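Local structure of putative enoyl-CoA hydratase/isomerase (Mycobacterium abscessus, 3RSI) at residues 8-18 with 23-37. The protein probably acts as a hydro-lyase of lipid metabolism, as a putative enoyl-CoA hydratase/isomerase of the crotonase family. Sequence-based numbering, arbitrary orientation.
Sequences ARELLVERDGP and TMNRPHRRNALSTNM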
ATOM      1  N   ALA B   8     -10.037 -30.614 -23.341  1.00 28.38           N
ATOM      2  CA  ALA B   8      -8.583 -30.965 -23.342  1.00 28.79           C
ATOM      3  C   ALA B   8      -7.679 -29.746 -23.548  1.00 28.42           C
ATOM      4  O   ALA B   8      -6.507 -29.778 -23.141  1.00 29.29           O
ATOM      5  CB  ALA B   8      -8.288 -32.024 -24.407  1.00 29.17           C
ATOM      6  N   ARG B   9      -8.204 -28.689 -24.185  1.00 27.67           N
ATOM      7  CA  ARG B   9      -7.434 -27.444 -24.433  1.00 26.77           C
ATOM      8  C   ARG B   9      -6.767 -26.949 -23.140  1.00 24.44           C
ATOM      9  O   ARG B   9      -7.298 -27.165 -22.063  1.00 23.71           O
ATOM     10  CB  ARG B   9      -8.345 -26.349 -25.003  1.00 27.59           C
ATOM     11  CG  ARG B   9      -7.721 -25.557 -26.137  1.00 30.73           C
ATOM     12  CD  ARG B   9      -8.722 -24.599 -26.792  1.00 32.88           C
ATOM     13  NE  ARG B   9      -8.792 -23.359 -26.034  1.00 34.66           N
ATOM     14  CZ  ARG B   9      -8.384 -22.154 -26.450  1.00 34.24           C
ATOM     15  NH1 ARG B   9      -8.490 -21.127 -25.623  1.00 30.97           N
ATOM     16  NH2 ARG B   9      -7.883 -21.958 -27.672  1.00 35.53           N
ATOM     17  N   GLU B  10      -5.603 -26.305 -23.245  1.00 22.77           N
ATOM     18  CA  GLU B  10      -4.851 -25.908 -22.042  1.00 22.06           C
ATOM     19  C   GLU B  10      -5.444 -24.684 -21.356  1.00 20.43           C
ATOM     20  O   GLU B  10      -5.257 -24.480 -20.143  1.00 18.79           O
ATOM     21  CB  GLU B  10      -3.371 -25.694 -22.359  1.00 22.35           C
ATOM     22  CG  GLU B  10      -2.658 -26.981 -22.721  1.00 25.41           C
ATOM     23  CD  GLU B  10      -1.253 -26.738 -23.173  1.00 29.14           C
ATOM     24  OE1 GLU B  10      -0.475 -26.196 -22.374  1.00 32.77           O
ATOM     25  OE2 GLU B  10      -0.926 -27.071 -24.326  1.00 33.70           O
ATOM     26  N   LEU B  11      -6.157 -23.867 -22.132  1.00 19.28           N
ATOM     27  CA  LEU B  11      -6.998 -22.827 -21.553  1.00 18.90           C
ATOM     28  C   LEU B  11      -8.429 -22.998 -22.045  1.00 19.42           C
ATOM     29  O   LEU B  11      -8.714 -22.797 -23.242  1.00 19.92           O
ATOM     30  CB  LEU B  11      -6.455 -21.450 -21.896  1.00 18.03           C
ATOM     31  CG  LEU B  11      -7.100 -20.241 -21.226  1.00 17.79           C
ATOM     32  CD1 LEU B  11      -6.671 -20.158 -19.763  1.00 16.35           C
ATOM     33  CD2 LEU B  11      -6.724 -18.940 -21.976  1.00 16.62           C
ATOM     34  N   LEU B  12      -9.322 -23.394 -21.139  1.00 19.84           N
ATOM     35  CA  LEU B  12     -10.739 -23.487 -21.453  1.00 21.19           C
ATOM     36  C   LEU B  12     -11.379 -22.098 -21.452  1.00 22.25           C
ATOM     37  O   LEU B  12     -11.116 -21.281 -20.577  1.00 21.14           O
ATOM     38  CB  LEU B  12     -11.475 -24.396 -20.479  1.00 21.63           C
ATOM     39  CG  LEU B  12     -10.951 -25.828 -20.364  1.00 22.18           C
ATOM     40  CD1 LEU B  12     -11.691 -26.568 -19.248  1.00 22.98           C
ATOM     41  CD2 LEU B  12     -11.082 -26.554 -21.694  1.00 23.62           C
ATOM     42  N   VAL B  13     -12.198 -21.837 -22.461  1.00 23.56           N
ATOM     43  CA  VAL B  13     -12.875 -20.560 -22.591  1.00 24.78           C
ATOM     44  C   VAL B  13     -14.375 -20.843 -22.690  1.00 26.44           C
ATOM     45  O   VAL B  13     -14.834 -21.518 -23.624  1.00 26.57           O
ATOM     46  CB  VAL B  13     -12.376 -19.769 -23.810  1.00 25.31           C
ATOM     47  CG1 VAL B  13     -13.185 -18.452 -23.983  1.00 24.54           C
ATOM     48  CG2 VAL B  13     -10.878 -19.487 -23.685  1.00 25.26           C
ATOM     49  N   GLU B  14     -15.116 -20.351 -21.699  1.00 26.90           N
ATOM     50  CA  GLU B  14     -16.546 -20.562 -21.596  1.00 28.37           C
ATOM     51  C   GLU B  14     -17.268 -19.213 -21.490  1.00 28.34           C
ATOM     52  O   GLU B  14     -16.930 -18.375 -20.652  1.00 27.23           O
ATOM     53  CB  GLU B  14     -16.839 -21.433 -20.366  1.00 29.23           C
ATOM     54  CG  GLU B  14     -18.270 -21.326 -19.809  1.00 32.97           C
ATOM     55  CD  GLU B  14     -18.473 -22.041 -18.485  1.00 37.32           C
ATOM     56  OE1 GLU B  14     -17.529 -22.719 -18.009  1.00 39.92           O
ATOM     57  OE2 GLU B  14     -19.597 -21.921 -17.928  1.00 40.91           O
ATOM     58  N   ARG B  15     -18.271 -19.010 -22.341  1.00 28.80           N
ATOM     59  CA  ARG B  15     -19.079 -17.780 -22.325  1.00 29.01           C
ATOM     60  C   ARG B  15     -20.412 -18.053 -21.630  1.00 28.86           C
ATOM     61  O   ARG B  15     -21.138 -18.949 -22.048  1.00 29.90           O
ATOM     62  CB  ARG B  15     -19.302 -17.317 -23.765  1.00 29.44           C
ATOM     63  CG  ARG B  15     -20.092 -16.054 -23.923  1.00 29.99           C
ATOM     64  CD  ARG B  15     -19.293 -14.803 -23.644  1.00 29.08           C
ATOM     65  NE  ARG B  15     -20.064 -13.613 -24.008  1.00 29.62           N
ATOM     66  CZ  ARG B  15     -19.963 -12.951 -25.157  1.00 31.85           C
ATOM     67  NH1 ARG B  15     -19.109 -13.326 -26.097  1.00 32.41           N
ATOM     68  NH2 ARG B  15     -20.720 -11.881 -25.369  1.00 33.64           N
ATOM     69  N   ASP B  16     -20.710 -17.305 -20.564  1.00 28.11           N
ATOM     70  CA  ASP B  16     -22.007 -17.341 -19.868  1.00 27.70           C
ATOM     71  C   ASP B  16     -22.638 -15.935 -19.899  1.00 26.67           C
ATOM     72  O   ASP B  16     -22.485 -15.146 -18.959  1.00 25.02           O
ATOM     73  CB  ASP B  16     -21.816 -17.798 -18.408  1.00 28.24           C
ATOM     74  CG  ASP B  16     -23.139 -17.877 -17.616  1.00 30.57           C
ATOM     75  OD1 ASP B  16     -24.184 -18.156 -18.227  1.00 34.42           O
ATOM     76  OD2 ASP B  16     -23.129 -17.662 -16.376  1.00 34.05           O
ATOM     77  N   GLY B  17     -23.335 -15.620 -20.986  1.00 25.40           N
ATOM     78  CA  GLY B  17     -23.883 -14.288 -21.160  1.00 24.78           C
ATOM     79  C   GLY B  17     -22.776 -13.250 -21.198  1.00 23.70           C
ATOM     80  O   GLY B  17     -21.820 -13.412 -21.943  1.00 24.31           O
ATOM     81  N   PRO B  18     -22.874 -12.189 -20.382  1.00 22.44           N
ATOM     82  CA  PRO B  18     -21.825 -11.162 -20.395  1.00 21.62           C
ATOM     83  C   PRO B  18     -20.502 -11.532 -19.683  1.00 20.67           C
ATOM     84  O   PRO B  18     -19.578 -10.728 -19.672  1.00 19.68           O
ATOM     85  CB  PRO B  18     -22.485  -9.989 -19.668  1.00 21.98           C
ATOM     86  CG  PRO B  18     -23.451 -10.649 -18.725  1.00 22.03           C
ATOM     87  CD  PRO B  18     -23.952 -11.865 -19.433  1.00 22.24           C
ATOM     88  N   THR B  23     -10.313 -21.122 -17.785  1.00 12.12           N
ATOM     89  CA  THR B  23      -9.865 -22.157 -16.886  1.00 12.05           C
ATOM     90  C   THR B  23      -8.540 -22.721 -17.361  1.00 12.29           C
ATOM     91  O   THR B  23      -8.494 -23.349 -18.417  1.00 12.76           O
ATOM     92  CB  THR B  23     -10.888 -23.286 -16.752  1.00 12.33           C
ATOM     93  OG1 THR B  23     -12.120 -22.744 -16.285  1.00 12.50           O
ATOM     94  CG2 THR B  23     -10.389 -24.347 -15.761  1.00 11.32           C
ATOM     95  N   MET B  24      -7.487 -22.483 -16.575  1.00 11.85           N
ATOM     96  CA  MET B  24      -6.178 -23.047 -16.832  1.00 12.51           C
ATOM     97  C   MET B  24      -6.297 -24.554 -16.605  1.00 13.16           C
ATOM     98  O   MET B  24      -6.733 -24.986 -15.542  1.00 13.21           O
ATOM     99  CB  MET B  24      -5.148 -22.430 -15.893  1.00 12.64           C
ATOM    100  CG  MET B  24      -4.945 -20.955 -16.109  1.00 11.81           C
ATOM    101  SD  MET B  24      -3.917 -20.161 -14.869  1.00 12.22           S
ATOM    102  CE  MET B  24      -5.127 -20.014 -13.524  1.00  9.94           C
ATOM    103  N   ASN B  25      -5.951 -25.333 -17.625  1.00 13.93           N
ATOM    104  CA  ASN B  25      -6.291 -26.760 -17.690  1.00 14.54           C
ATOM    105  C   ASN B  25      -5.124 -27.666 -18.094  1.00 14.80           C
ATOM    106  O   ASN B  25      -5.026 -28.096 -19.237  1.00 14.54           O
ATOM    107  CB  ASN B  25      -7.433 -26.939 -18.687  1.00 15.00           C
ATOM    108  CG  ASN B  25      -7.946 -28.364 -18.741  1.00 15.93           C
ATOM    109  OD1 ASN B  25      -7.958 -29.073 -17.732  1.00 16.71           O
ATOM    110  ND2 ASN B  25      -8.351 -28.793 -19.918  1.00 14.60           N
ATOM    111  N   ARG B  26      -4.216 -27.908 -17.163  1.00 14.87           N
ATOM    112  CA  ARG B  26      -3.170 -28.929 -17.341  1.00 14.83           C
ATOM    113  C   ARG B  26      -2.997 -29.676 -16.028  1.00 14.02           C
ATOM    114  O   ARG B  26      -2.036 -29.442 -15.282  1.00 14.19           O
ATOM    115  CB  ARG B  26      -1.830 -28.309 -17.745  1.00 15.00           C
ATOM    116  CG  ARG B  26      -1.833 -27.532 -19.028  1.00 15.47           C
ATOM    117  CD  ARG B  26      -0.468 -26.909 -19.238  1.00 15.08           C
ATOM    118  NE  ARG B  26       0.562 -27.911 -19.581  1.00 16.02           N
ATOM    119  CZ  ARG B  26       1.839 -27.850 -19.198  1.00 16.88           C
ATOM    120  NH1 ARG B  26       2.281 -26.866 -18.416  1.00 15.23           N
ATOM    121  NH2 ARG B  26       2.690 -28.790 -19.589  1.00 18.08           N
ATOM    122  N   PRO B  27      -3.924 -30.587 -15.736  1.00 13.92           N
ATOM    123  CA  PRO B  27      -3.953 -31.226 -14.419  1.00 14.05           C
ATOM    124  C   PRO B  27      -2.665 -31.972 -14.051  1.00 14.36           C
ATOM    125  O   PRO B  27      -2.247 -31.942 -12.904  1.00 15.01           O
ATOM    126  CB  PRO B  27      -5.134 -32.192 -14.522  1.00 14.52           C
ATOM    127  CG  PRO B  27      -5.984 -31.678 -15.579  1.00 14.80           C
ATOM    128  CD  PRO B  27      -5.115 -30.906 -16.534  1.00 14.19           C
ATOM    129  N   HIS B  28      -2.035 -32.595 -15.034  1.00 14.50           N
ATOM    130  CA  HIS B  28      -0.777 -33.309 -14.855  1.00 14.61           C
ATOM    131  C   HIS B  28       0.379 -32.423 -14.385  1.00 14.05           C
ATOM    132  O   HIS B  28       1.371 -32.937 -13.894  1.00 14.55           O
ATOM    133  CB  HIS B  28      -0.412 -34.049 -16.157  1.00 15.09           C
ATOM    134  CG  HIS B  28      -0.411 -33.178 -17.370  1.00 15.99           C
ATOM    135  ND1 HIS B  28       0.753 -32.723 -17.953  1.00 18.94           N
ATOM    136  CD2 HIS B  28      -1.426 -32.667 -18.107  1.00 17.62           C
ATOM    137  CE1 HIS B  28       0.450 -31.991 -19.012  1.00 20.18           C
ATOM    138  NE2 HIS B  28      -0.866 -31.931 -19.118  1.00 18.65           N
ATOM    139  N   ARG B  29       0.232 -31.103 -14.510  1.00 13.82           N
ATOM    140  CA  ARG B  29       1.198 -30.126 -14.026  1.00 13.49           C
ATOM    141  C   ARG B  29       0.542 -29.078 -13.126  1.00 13.02           C
ATOM    142  O   ARG B  29       1.068 -27.974 -12.982  1.00 11.87           O
ATOM    143  CB  ARG B  29       1.849 -29.402 -15.215  1.00 13.85           C
ATOM    144  CG  ARG B  29       2.709 -30.297 -16.138  1.00 16.88           C
ATOM    145  CD  ARG B  29       4.025 -30.680 -15.529  1.00 21.09           C
ATOM    146  NE  ARG B  29       4.634 -29.602 -14.752  1.00 26.63           N
ATOM    147  CZ  ARG B  29       5.298 -28.560 -15.250  1.00 30.98           C
ATOM    148  NH1 ARG B  29       5.467 -28.410 -16.560  1.00 33.23           N
ATOM    149  NH2 ARG B  29       5.805 -27.648 -14.420  1.00 31.49           N
ATOM    150  N   ARG B  30      -0.590 -29.434 -12.513  1.00 13.11           N
ATOM    151  CA  ARG B  30      -1.409 -28.502 -11.732  1.00 12.81           C
ATOM    152  C   ARG B  30      -1.490 -27.106 -12.371  1.00 12.43           C
ATOM    153  O   ARG B  30      -1.284 -26.071 -11.728  1.00 12.23           O
ATOM    154  CB  ARG B  30      -0.927 -28.458 -10.286  1.00 13.42           C
ATOM    155  CG  ARG B  30      -1.277 -29.771  -9.514  1.00 13.51           C
ATOM    156  CD  ARG B  30      -0.779 -29.744  -8.068  1.00 15.31           C
ATOM    157  NE  ARG B  30       0.659 -29.505  -8.035  1.00 16.77           N
ATOM    158  CZ  ARG B  30       1.348 -29.010  -7.010  1.00 17.43           C
ATOM    159  NH1 ARG B  30       0.757 -28.692  -5.873  1.00 18.78           N
ATOM    160  NH2 ARG B  30       2.661 -28.824  -7.138  1.00 19.00           N
ATOM    161  N   ASN B  31      -1.790 -27.128 -13.664  1.00 12.13           N
ATOM    162  CA  ASN B  31      -2.154 -25.956 -14.456  1.00 12.18           C
ATOM    163  C   ASN B  31      -1.011 -24.964 -14.659  1.00 11.91           C
ATOM    164  O   ASN B  31      -1.251 -23.785 -14.910  1.00 12.14           O
ATOM    165  CB  ASN B  31      -3.407 -25.290 -13.868  1.00 11.93           C
ATOM    166  CG  ASN B  31      -4.563 -26.278 -13.687  1.00 13.34           C
ATOM    167  OD1 ASN B  31      -4.743 -27.194 -14.491  1.00 15.43           O
ATOM    168  ND2 ASN B  31      -5.360 -26.077 -12.645  1.00 12.46           N
ATOM    169  N   ALA B  32       0.222 -25.461 -14.580  1.00 12.62           N
ATOM    170  CA  ALA B  32       1.418 -24.663 -14.877  1.00 13.38           C
ATOM    171  C   ALA B  32       1.311 -24.041 -16.260  1.00 13.96           C
ATOM    172  O   ALA B  32       0.882 -24.695 -17.220  1.00 14.47           O
ATOM    173  CB  ALA B  32       2.694 -25.522 -14.793  1.00 13.66           C
ATOM    174  N   LEU B  33       1.707 -22.780 -16.350  1.00 14.38           N
ATOM    175  CA  LEU B  33       1.772 -22.085 -17.628  1.00 14.84           C
ATOM    176  C   LEU B  33       2.638 -22.838 -18.626  1.00 15.78           C
ATOM    177  O   LEU B  33       3.648 -23.391 -18.268  1.00 13.92           O
ATOM    178  CB  LEU B  33       2.371 -20.704 -17.434  1.00 14.32           C
ATOM    179  CG  LEU B  33       1.605 -19.735 -16.528  1.00 14.11           C
ATOM    180  CD1 LEU B  33       2.306 -18.355 -16.569  1.00 11.23           C
ATOM    181  CD2 LEU B  33       0.122 -19.638 -16.930  1.00 12.67           C
ATOM    182  N   SER B  34       2.209 -22.871 -19.879  1.00 17.05           N
ATOM    183  CA  SER B  34       3.034 -23.387 -20.973  1.00 18.35           C
ATOM    184  C   SER B  34       2.996 -22.353 -22.088  1.00 19.05           C
ATOM    185  O   SER B  34       2.144 -21.463 -22.081  1.00 18.79           O
ATOM    186  CB  SER B  34       2.470 -24.699 -21.485  1.00 18.33           C
ATOM    187  OG  SER B  34       1.152 -24.505 -21.982  1.00 19.70           O
ATOM    188  N   THR B  35       3.905 -22.474 -23.053  1.00 20.30           N
ATOM    189  CA  THR B  35       3.931 -21.553 -24.189  1.00 20.79           C
ATOM    190  C   THR B  35       2.568 -21.565 -24.864  1.00 20.32           C
ATOM    191  O   THR B  35       2.028 -20.523 -25.209  1.00 20.45           O
ATOM    192  CB  THR B  35       5.010 -21.950 -25.197  1.00 21.79           C
ATOM    193  OG1 THR B  35       4.784 -23.303 -25.603  1.00 25.01           O
ATOM    194  CG2 THR B  35       6.399 -21.835 -24.573  1.00 20.76           C
ATOM    195  N   ASN B  36       2.004 -22.757 -25.012  1.00 20.37           N
ATOM    196  CA  ASN B  36       0.672 -22.955 -25.561  1.00 20.92           C
ATOM    197  C   ASN B  36      -0.441 -22.196 -24.838  1.00 19.77           C
ATOM    198  O   ASN B  36      -1.249 -21.508 -25.467  1.00 19.39           O
ATOM    199  CB  ASN B  36       0.330 -24.441 -25.495  1.00 22.16           C
ATOM    200  CG  ASN B  36      -0.396 -24.920 -26.691  1.00 26.10           C
ATOM    201  OD1 ASN B  36      -1.327 -24.266 -27.162  1.00 30.79           O
ATOM    202  ND2 ASN B  36       0.014 -26.092 -27.206  1.00 29.35           N
ATOM    203  N   MET B  37      -0.502 -22.383 -23.524  1.00 18.59           N
ATOM    204  CA  MET B  37      -1.466 -21.704 -22.672  1.00 17.14           C
ATOM    205  C   MET B  37      -1.281 -20.194 -22.787  1.00 16.25           C
ATOM    206  O   MET B  37      -2.250 -19.451 -22.831  1.00 15.97           O
ATOM    207  CB  MET B  37      -1.313 -22.142 -21.203  1.00 16.22           C
ATOM    208  CG  MET B  37      -2.507 -21.736 -20.345  1.00 15.16           C
ATOM    209  SD  MET B  37      -2.307 -21.986 -18.600  1.00 14.66           S
ATOM    210  CE  MET B  37      -2.098 -23.778 -18.591  1.00 10.78           C
TER
HETATM  211  O   HOH W   1      -5.015 -30.238 -20.951  1.00 17.66           O
HETATM  212  O   HOH W   2     -13.542 -22.004 -18.524  1.00 12.11           O
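Asn25 N donates to Glu10 O at 2.7 Å, and the methyl CE of Met37 packs against the same carbonyl oxygen. The Asn25 amide takes the preceding carbonyl: CG stands anti to its backbone N (chi1 -175°), which carries ND2 to within 2.9 Å of Arg9 O, tilted somewhat out of the peptide plane. Leu12 CG and its two methyls lie beside Asn25 ND2, while a water bridges Ala8 O and Asn25 O. The Glu10-Asn25 backbone bond carries on the ladder of the antiparallel hairpin formed by strands 11-16 and 19-24, with which the chain enters the crotonase fold; the amide and the water add to it. In the hairpin proper Leu12 and Thr23 are a hydrogen-bonded pair, Leu12 N to Thr23 O measuring 2.8 Å and Thr23 N to Leu12 O 2.9 Å. The neighbouring non-hydrogen-bonded pair, Leu11 and Met24, turns to the sheet face covered by helix 35-50; there Leu11 CD1 meets Met24 CG, and both residues touch Phe41. Just ahead of strand 11-16, the extended side chain of Glu10 runs alongside Arg26, their CG atoms 3.8 Å apart. Glu10 OE1 sits 3.4 Å from Arg26 NE, well out of the guanidinium plane, making the salt bridge one of charge without a directed N-H. The guanidinium is oriented instead by NH1, which donates to Ala32 O with that oxygen in its plane, and Ser34 CB lies against one face. Ser34 OG lies so close to Glu10 OE1 that the bond it would donate there is doubtful in detail; as N-cap of helix 35-50 it also accepts from Met37 N at 3.1 Å.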